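Local coordinates for protein beta-phenylalanine aminotransferase (Variovorax paradoxus, PDB 4AO9) that probably catalyses pyridoxal-5'-phosphate-dependent transfer of the amino group of beta-phenylalanine, as a class-III aminotransferase, at residues 144-152 / 317-328; 279-287 / 297-305. All blocks are in the same frame, centred on the assembly; numbering follows the deposited sequence. Where two conformers were deposited one is given.

The two contacts lie about 13 Å apart, centre to centre, both at the large mixed sheet of a fold-type I, PLP-dependent enzyme. Along the chain, contact 2 is nested inside the loop that contact 1 closes: strand 145-149 comes first, then 279-287 and 297-305, and finally 317-328. Strand 296-300 joins them, since it pairs antiparallel with 145-149 on one flank and with 282-286 on the other; Arg147 N and Phe298 O, for example, are 2.9 Å apart. Both contacts reach the same cofactor, contact 1 at its phosphate and contact 2 at its aldehyde carbon. Strand 145-149 with the turn after it and the 317-328 loop thus place residues at both cofactor sites of the dimer.

Contact 1. Residues 144-152 / 317-328; sequences EQLRFTNSG and HSGTFNNNVMTM. With PLP (pyridoxal-5'-phosphate), chain C; PLP (pyridoxal-5'-phosphate), chain D.
The Phe148 ring is held like a filling between Met328 CE, 3.9 Å from its centroid over one face, and Leu146 CD1 over the other. This is a Met-aromatic contact as well, with Met328 SD 3.6 Å from Phe148 CE2, and it sets the start of helix 325-337 against strand 145-149, outermost in this chain's large sheet, as part of the fold-type I aminotransferase architecture. Leu132 and Ile136 of helix 129-139 also touch the ring.

The His317 ring is met at its edge: Arg147 NE bonds to ND1 there, and Phe148 O lies beside CE1. Arg147 grips this residue side-on, NE donating to His317 ND1 at 2.9 Å and NH2 to His317 O at 3.0 Å. Guanidinium and imidazole are turned 68° apart, yet the first bond lies in both planes. The imidazole reaches the strand because CG stands anti to the backbone N (chi1 166°). Arg147 NH2 also bonds Asn59 of the second subunit, so the pair sits at the dimer interface.

Further along, the amides of Asn150 and Asn322 cross nearly at right angles. Asn150 ND2 gives a 2.9 Å bond to Asn322 OD1 from well above that carbonyl's plane, while Asn322 ND2 makes a weak bond to Phe148 O. Asn324 caps the helix, its OD1 accepting from Thr327 N at 2.8 Å.

The segments then serve two cofactors. Ser151 is the N-cap of helix 152-167, and Gly152 N donates to phosphate O3P of the PLP bound to Lys287 of this chain. Across the interface, the PLP of the second subunit is held through its O2P, which accepts from Thr320 N at 2.9 Å and from Thr320 OG1 at 2.7 Å.

Contact 2. Residues 279-287 / 297-305; sequences RSDLTTLGK and AFGGRADVM. With PLP (pyridoxal-5'-phosphate), chain C.
Leu282 is the main bump: its CD2 lies 3.9 Å from Val304 CG1 and also touches Met305 SD, filling the notch between them. Gly300, lacking a CB, lets the two backbones come close at the Leu282-Gly300 pair, and its backbone angles also call for glycine. Thr284 and Phe298 share one face of the sheet, CG2 of the first meeting CB of the second at 4.0 Å; Leu285 and the small Ala297 are on the other.

At the end of the hairpin away from its connecting loop, Asp281, Arg301 and Asp303 form a salt-bridge network. Asp281 and Arg301 run alongside each other, and the arginine chain turns at chi3 (58°), bringing NH1 within 2.9 Å of Asp281 OD1 while NE and NH2 clasp Asp303 side-on. Val304 CG2 sits over one guanidinium face. Asp281 OD2 is taken by Arg247 and Leu257 N. With Arg301 cut back to an alanine, Asp281 OD1 and the Asp303 carboxylate are likely to lose the cation they share.

Paired backbone bonds tie Thr283 to Gly299 and Leu285 to Ala297. Further along 279-287, Lys287 NZ is covalently joined to PLP C4A (1.5 Å). The antiparallel beta hairpin thus carries the cofactor-bearing lysine of a fold-type I aminotransferase.

Contact 1. Residues 144-152 / 317-328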
# COMPACT_ATOMS: atom_id res chain seq x y z
N GLU A 144 -13.30 -4.51 17.09
CA GLU A 144 -13.15 -3.90 18.42
C GLU A 144 -12.02 -2.89 18.41
O GLU A 144 -12.13 -1.82 19.04
CB GLU A 144 -12.90 -4.97 19.49
CG GLU A 144 -14.08 -5.93 19.61
CD GLU A 144 -13.87 -7.06 20.60
OE1 GLU A 144 -12.74 -7.32 21.07
OE2 GLU A 144 -14.90 -7.69 20.94
N GLN A 145 -10.92 -3.25 17.75
CA GLN A 145 -9.84 -2.30 17.44
C GLN A 145 -9.33 -2.60 16.05
O GLN A 145 -9.52 -3.71 15.54
CB GLN A 145 -8.68 -2.44 18.41
CG GLN A 145 -9.00 -2.12 19.85
CD GLN A 145 -7.77 -2.16 20.71
OE1 GLN A 145 -6.88 -3.00 20.51
NE2 GLN A 145 -7.68 -1.24 21.65
N LEU A 146 -8.69 -1.61 15.43
CA LEU A 146 -8.16 -1.76 14.08
C LEU A 146 -6.83 -1.05 13.94
O LEU A 146 -6.44 -0.28 14.83
CB LEU A 146 -9.13 -1.21 13.03
CG LEU A 146 -9.52 0.27 13.08
CD1 LEU A 146 -8.42 1.19 12.52
CD2 LEU A 146 -10.81 0.52 12.32
N ARG A 147 -6.13 -1.34 12.84
CA ARG A 147 -5.03 -0.51 12.37
C ARG A 147 -5.24 -0.22 10.89
O ARG A 147 -5.84 -1.02 10.17
CB ARG A 147 -3.68 -1.20 12.60
CG ARG A 147 -3.32 -1.33 14.08
CD ARG A 147 -2.07 -2.13 14.27
NE ARG A 147 -0.85 -1.42 13.90
CZ ARG A 147 -0.06 -0.74 14.72
NH1 ARG A 147 -0.37 -0.58 16.01
NH2 ARG A 147 1.05 -0.20 14.24
N PHE A 148 -4.75 0.93 10.43
CA PHE A 148 -4.83 1.32 9.03
C PHE A 148 -3.61 0.86 8.24
O PHE A 148 -2.50 0.77 8.78
CB PHE A 148 -4.94 2.84 8.91
CG PHE A 148 -6.17 3.40 9.53
CD1 PHE A 148 -7.43 3.12 9.00
CD2 PHE A 148 -6.08 4.25 10.63
CE1 PHE A 148 -8.58 3.67 9.57
CE2 PHE A 148 -7.23 4.80 11.21
CZ PHE A 148 -8.47 4.50 10.69
N THR A 149 -3.86 0.57 6.97
CA THR A 149 -2.82 0.21 6.03
C THR A 149 -2.98 1.08 4.78
O THR A 149 -3.89 1.92 4.70
CB THR A 149 -2.90 -1.28 5.64
OG1 THR A 149 -4.16 -1.51 5.00
CG2 THR A 149 -2.79 -2.18 6.86
N ASN A 150 -2.13 0.84 3.79
CA ASN A 150 -2.18 1.63 2.56
C ASN A 150 -2.92 0.99 1.41
O ASN A 150 -3.02 1.56 0.32
CB ASN A 150 -0.75 1.97 2.14
CG ASN A 150 -0.01 2.66 3.25
OD1 ASN A 150 -0.34 3.80 3.59
ND2 ASN A 150 0.89 1.94 3.91
N SER A 151 -3.45 -0.21 1.64
CA SER A 151 -4.15 -0.98 0.61
C SER A 151 -4.87 -2.15 1.27
O SER A 151 -4.55 -2.55 2.40
CB SER A 151 -3.17 -1.52 -0.44
OG SER A 151 -2.30 -2.48 0.16
N GLY A 152 -5.84 -2.69 0.54
CA GLY A 152 -6.51 -3.93 0.94
C GLY A 152 -5.53 -5.09 0.99
O GLY A 152 -5.63 -5.95 1.88
N HIS A 317 3.90 -3.26 13.43
CA HIS A 317 3.26 -3.01 12.15
C HIS A 317 3.64 -1.62 11.67
O HIS A 317 3.11 -0.61 12.13
CB HIS A 317 1.74 -3.20 12.23
CG HIS A 317 1.02 -2.64 11.05
ND1 HIS A 317 -0.09 -1.84 11.17
CD2 HIS A 317 1.27 -2.74 9.72
CE1 HIS A 317 -0.51 -1.49 9.96
NE2 HIS A 317 0.31 -2.00 9.07
N SER A 318 4.57 -1.58 10.73
CA SER A 318 5.09 -0.34 10.20
C SER A 318 4.38 0.07 8.90
O SER A 318 3.48 -0.63 8.40
CB SER A 318 6.61 -0.48 10.00
OG SER A 318 6.89 -1.57 9.13
N GLY A 319 4.74 1.24 8.36
CA GLY A 319 4.17 1.69 7.09
C GLY A 319 3.95 3.20 7.01
O GLY A 319 3.13 3.75 7.74
N THR A 320 4.63 3.84 6.08
CA THR A 320 4.79 5.29 6.06
C THR A 320 3.48 6.07 5.98
O THR A 320 3.28 7.03 6.74
CB THR A 320 5.73 5.69 4.92
OG1 THR A 320 6.97 5.01 5.11
CG2 THR A 320 6.00 7.19 4.94
N PHE A 321 2.59 5.65 5.09
CA PHE A 321 1.41 6.46 4.79
C PHE A 321 0.14 6.02 5.52
O PHE A 321 -0.93 6.58 5.27
CB PHE A 321 1.23 6.60 3.27
CG PHE A 321 2.40 7.25 2.59
CD1 PHE A 321 2.59 8.63 2.66
CD2 PHE A 321 3.33 6.48 1.89
CE1 PHE A 321 3.69 9.25 2.04
CE2 PHE A 321 4.43 7.08 1.26
CZ PHE A 321 4.61 8.46 1.35
N ASN A 322 0.26 5.08 6.46
CA ASN A 322 -0.92 4.42 7.05
C ASN A 322 -1.95 5.37 7.63
O ASN A 322 -3.16 5.16 7.47
CB ASN A 322 -0.53 3.41 8.12
CG ASN A 322 0.42 2.36 7.61
OD1 ASN A 322 1.23 2.61 6.72
ND2 ASN A 322 0.36 1.18 8.20
N ASN A 323 -1.47 6.40 8.33
CA ASN A 323 -2.37 7.31 9.05
C ASN A 323 -2.41 8.70 8.43
O ASN A 323 -2.75 9.68 9.09
CB ASN A 323 -1.99 7.36 10.54
CG ASN A 323 -0.70 8.14 10.80
OD1 ASN A 323 0.15 8.26 9.92
ND2 ASN A 323 -0.56 8.65 12.02
N ASN A 324 -2.11 8.79 7.13
CA ASN A 324 -1.95 10.10 6.52
C ASN A 324 -3.22 10.92 6.62
O ASN A 324 -4.32 10.39 6.47
CB ASN A 324 -1.46 9.98 5.08
CG ASN A 324 -2.56 9.64 4.12
OD1 ASN A 324 -3.31 10.52 3.67
ND2 ASN A 324 -2.66 8.36 3.77
N VAL A 325 -3.07 12.22 6.89
CA VAL A 325 -4.23 13.06 7.19
C VAL A 325 -5.22 13.20 6.05
O VAL A 325 -6.41 13.41 6.29
CB VAL A 325 -3.84 14.47 7.71
CG1 VAL A 325 -3.19 14.38 9.07
CG2 VAL A 325 -2.97 15.21 6.70
N MET A 326 -4.75 13.08 4.81
CA MET A 326 -5.67 13.23 3.68
C MET A 326 -6.64 12.06 3.60
O MET A 326 -7.85 12.26 3.46
CB MET A 326 -4.88 13.41 2.39
CG MET A 326 -4.15 14.76 2.37
SD MET A 326 -2.89 14.84 1.10
CE MET A 326 -3.92 14.89 -0.37
N THR A 327 -6.12 10.84 3.70
CA THR A 327 -6.97 9.64 3.78
C THR A 327 -7.90 9.68 4.99
O THR A 327 -9.09 9.39 4.87
CB THR A 327 -6.12 8.35 3.82
OG1 THR A 327 -5.37 8.25 2.59
CG2 THR A 327 -7.01 7.10 3.98
N MET A 328 -7.37 10.05 6.15
CA MET A 328 -8.18 10.08 7.37
C MET A 328 -9.33 11.08 7.22
O MET A 328 -10.46 10.79 7.62
CB MET A 328 -7.34 10.42 8.60
CG MET A 328 -6.17 9.46 8.89
SD MET A 328 -6.58 7.75 9.29
CE MET A 328 -6.38 6.93 7.70
N1 PLP C . -9.73 -8.04 -1.30
C2 PLP C . -10.82 -7.81 -2.03
C2A PLP C . -12.04 -8.69 -1.78
C3 PLP C . -10.83 -6.77 -2.98
O3 PLP C . -11.87 -6.57 -3.63
C4 PLP C . -9.70 -5.96 -3.19
C4A PLP C . -9.66 -4.80 -4.20
C5 PLP C . -8.56 -6.29 -2.41
C6 PLP C . -8.62 -7.33 -1.48
C5A PLP C . -7.25 -5.50 -2.55
O4P PLP C . -7.27 -4.18 -2.20
P PLP C . -6.14 -3.22 -2.83
O1P PLP C . -6.38 -3.19 -4.39
O2P PLP C . -4.73 -3.83 -2.53
O3P PLP C . -6.31 -1.91 -2.15
N1 PLP D . 12.45 0.10 2.31
C2 PLP D . 13.10 1.11 2.90
C2A PLP D . 14.63 1.10 2.75
C3 PLP D . 12.41 2.11 3.58
O3 PLP D . 13.04 3.04 4.12
C4 PLP D . 11.01 2.06 3.66
C4A PLP D . 10.16 3.12 4.37
C5 PLP D . 10.38 0.97 3.05
C6 PLP D . 11.11 0.00 2.38
C5A PLP D . 8.85 0.81 3.13
O4P PLP D . 8.07 1.71 2.48
P PLP D . 6.55 1.85 3.03
O1P PLP D . 5.91 2.87 2.03
O2P PLP D . 6.61 2.44 4.46
O3P PLP D . 5.87 0.52 2.95
O HOH W 1 -4.36 4.71 4.94

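Contact 2. Residues 279-287 / 297-305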
# COMPACT_ATOMS: atom_id res chain seq x y z
N ARG A 279 -20.02 -13.86 12.71
CA ARG A 279 -18.96 -13.06 13.30
C ARG A 279 -17.60 -13.67 13.01
O ARG A 279 -17.31 -14.78 13.44
CB ARG A 279 -19.15 -12.95 14.82
CG ARG A 279 -18.00 -12.26 15.56
CD ARG A 279 -18.21 -10.76 15.67
NE ARG A 279 -18.92 -10.37 16.89
CZ ARG A 279 -18.41 -9.62 17.87
NH1 ARG A 279 -17.17 -9.15 17.80
NH2 ARG A 279 -19.15 -9.33 18.93
N SER A 280 -16.76 -12.94 12.27
CA SER A 280 -15.36 -13.35 12.10
C SER A 280 -14.47 -12.80 13.22
O SER A 280 -14.79 -11.80 13.85
CB SER A 280 -14.84 -12.91 10.74
OG SER A 280 -14.97 -11.50 10.58
N ASP A 281 -13.35 -13.48 13.46
CA ASP A 281 -12.37 -13.03 14.45
C ASP A 281 -11.62 -11.77 14.03
O ASP A 281 -11.29 -10.94 14.87
CB ASP A 281 -11.38 -14.16 14.73
CG ASP A 281 -12.07 -15.38 15.27
OD1 ASP A 281 -12.34 -15.40 16.49
OD2 ASP A 281 -12.36 -16.29 14.48
N LEU A 282 -11.38 -11.64 12.72
CA LEU A 282 -10.84 -10.42 12.12
C LEU A 282 -11.63 -10.11 10.87
O LEU A 282 -12.25 -11.01 10.27
CB LEU A 282 -9.35 -10.55 11.75
CG LEU A 282 -8.37 -10.83 12.90
CD1 LEU A 282 -7.00 -11.17 12.33
CD2 LEU A 282 -8.26 -9.65 13.86
N THR A 283 -11.59 -8.84 10.46
CA THR A 283 -12.21 -8.36 9.25
C THR A 283 -11.23 -7.41 8.58
O THR A 283 -10.60 -6.59 9.25
CB THR A 283 -13.49 -7.60 9.58
OG1 THR A 283 -14.42 -8.50 10.21
CG2 THR A 283 -14.14 -7.01 8.31
N THR A 284 -11.12 -7.52 7.26
CA THR A 284 -10.34 -6.54 6.50
C THR A 284 -11.27 -5.65 5.67
O THR A 284 -12.35 -6.08 5.24
CB THR A 284 -9.28 -7.21 5.64
OG1 THR A 284 -9.91 -8.15 4.75
CG2 THR A 284 -8.25 -7.94 6.53
N LEU A 285 -10.83 -4.40 5.51
CA LEU A 285 -11.58 -3.36 4.81
C LEU A 285 -10.65 -2.62 3.86
O LEU A 285 -9.43 -2.65 4.01
CB LEU A 285 -12.12 -2.35 5.83
CG LEU A 285 -13.09 -2.87 6.88
CD1 LEU A 285 -13.32 -1.76 7.92
CD2 LEU A 285 -14.41 -3.29 6.26
N GLY A 286 -11.25 -1.96 2.88
CA GLY A 286 -10.48 -1.18 1.93
C GLY A 286 -11.38 -0.42 0.98
O GLY A 286 -12.53 -0.09 1.30
N LYS A 287 -10.81 -0.15 -0.19
CA LYS A 287 -11.51 0.56 -1.29
C LYS A 287 -12.21 1.86 -0.77
O LYS A 287 -11.52 2.79 -0.35
CB LYS A 287 -12.34 -0.43 -2.13
CG LYS A 287 -11.30 -1.27 -2.94
CD LYS A 287 -11.94 -2.02 -4.09
CE LYS A 287 -10.96 -2.87 -4.92
NZ LYS A 287 -11.00 -4.28 -4.47
N ALA A 297 -7.68 -1.36 6.03
CA ALA A 297 -7.66 -1.53 7.49
C ALA A 297 -7.86 -2.99 7.83
O ALA A 297 -8.50 -3.73 7.09
CB ALA A 297 -8.74 -0.67 8.20
N PHE A 298 -7.25 -3.42 8.92
CA PHE A 298 -7.56 -4.73 9.48
C PHE A 298 -7.89 -4.55 10.94
O PHE A 298 -7.31 -3.69 11.61
CB PHE A 298 -6.41 -5.74 9.27
CG PHE A 298 -5.16 -5.47 10.08
CD1 PHE A 298 -4.28 -4.47 9.72
CD2 PHE A 298 -4.85 -6.28 11.19
CE1 PHE A 298 -3.10 -4.23 10.46
CE2 PHE A 298 -3.69 -6.05 11.93
CZ PHE A 298 -2.82 -5.03 11.57
N GLY A 299 -8.84 -5.33 11.42
CA GLY A 299 -9.21 -5.25 12.83
C GLY A 299 -10.09 -6.40 13.23
O GLY A 299 -10.36 -7.30 12.42
N GLY A 300 -10.54 -6.38 14.48
CA GLY A 300 -11.37 -7.46 14.98
C GLY A 300 -11.20 -7.56 16.48
O GLY A 300 -11.20 -6.54 17.16
N ARG A 301 -11.05 -8.77 16.98
CA ARG A 301 -10.91 -9.01 18.42
C ARG A 301 -9.77 -8.21 19.02
O ARG A 301 -8.66 -8.24 18.51
CB ARG A 301 -10.64 -10.49 18.68
CG ARG A 301 -11.82 -11.39 18.53
CD ARG A 301 -11.38 -12.85 18.37
NE ARG A 301 -10.58 -13.32 19.51
CZ ARG A 301 -10.16 -14.58 19.66
NH1 ARG A 301 -10.51 -15.49 18.76
NH2 ARG A 301 -9.41 -14.93 20.70
N ALA A 302 -10.06 -7.50 20.11
CA ALA A 302 -9.04 -6.74 20.82
C ALA A 302 -7.87 -7.61 21.29
O ALA A 302 -6.71 -7.17 21.25
CB ALA A 302 -9.66 -5.98 22.00
N ASP A 303 -8.13 -8.86 21.68
CA ASP A 303 -7.04 -9.71 22.16
C ASP A 303 -6.08 -10.12 21.04
O ASP A 303 -4.90 -10.32 21.29
CB ASP A 303 -7.52 -10.91 23.01
CG ASP A 303 -8.37 -11.91 22.23
OD1 ASP A 303 -8.96 -11.55 21.19
OD2 ASP A 303 -8.47 -13.08 22.68
N VAL A 304 -6.58 -10.22 19.81
CA VAL A 304 -5.70 -10.48 18.66
C VAL A 304 -4.97 -9.21 18.27
O VAL A 304 -3.75 -9.22 18.01
CB VAL A 304 -6.49 -11.08 17.47
CG1 VAL A 304 -5.58 -11.26 16.25
CG2 VAL A 304 -7.12 -12.43 17.88
N MET A 305 -5.69 -8.09 18.23
CA MET A 305 -5.08 -6.81 17.87
C MET A 305 -4.03 -6.36 18.89
O MET A 305 -3.13 -5.57 18.55
CB MET A 305 -6.15 -5.74 17.66
CG MET A 305 -7.06 -6.00 16.45
SD MET A 305 -6.15 -6.19 14.88
CE MET A 305 -5.46 -4.54 14.68
N1 PLP C . -9.73 -8.04 -1.30
C2 PLP C . -10.82 -7.81 -2.03
C2A PLP C . -12.04 -8.69 -1.78
C3 PLP C . -10.83 -6.77 -2.98
O3 PLP C . -11.87 -6.57 -3.63
C4 PLP C . -9.70 -5.96 -3.19
C4A PLP C . -9.66 -4.80 -4.20
C5 PLP C . -8.56 -6.29 -2.41
C6 PLP C . -8.62 -7.33 -1.48
C5A PLP C . -7.25 -5.50 -2.55
O4P PLP C . -7.27 -4.18 -2.20
P PLP C . -6.14 -3.22 -2.83
O1P PLP C . -6.38 -3.19 -4.39
O2P PLP C . -4.73 -3.83 -2.53
O3P PLP C . -6.31 -1.91 -2.15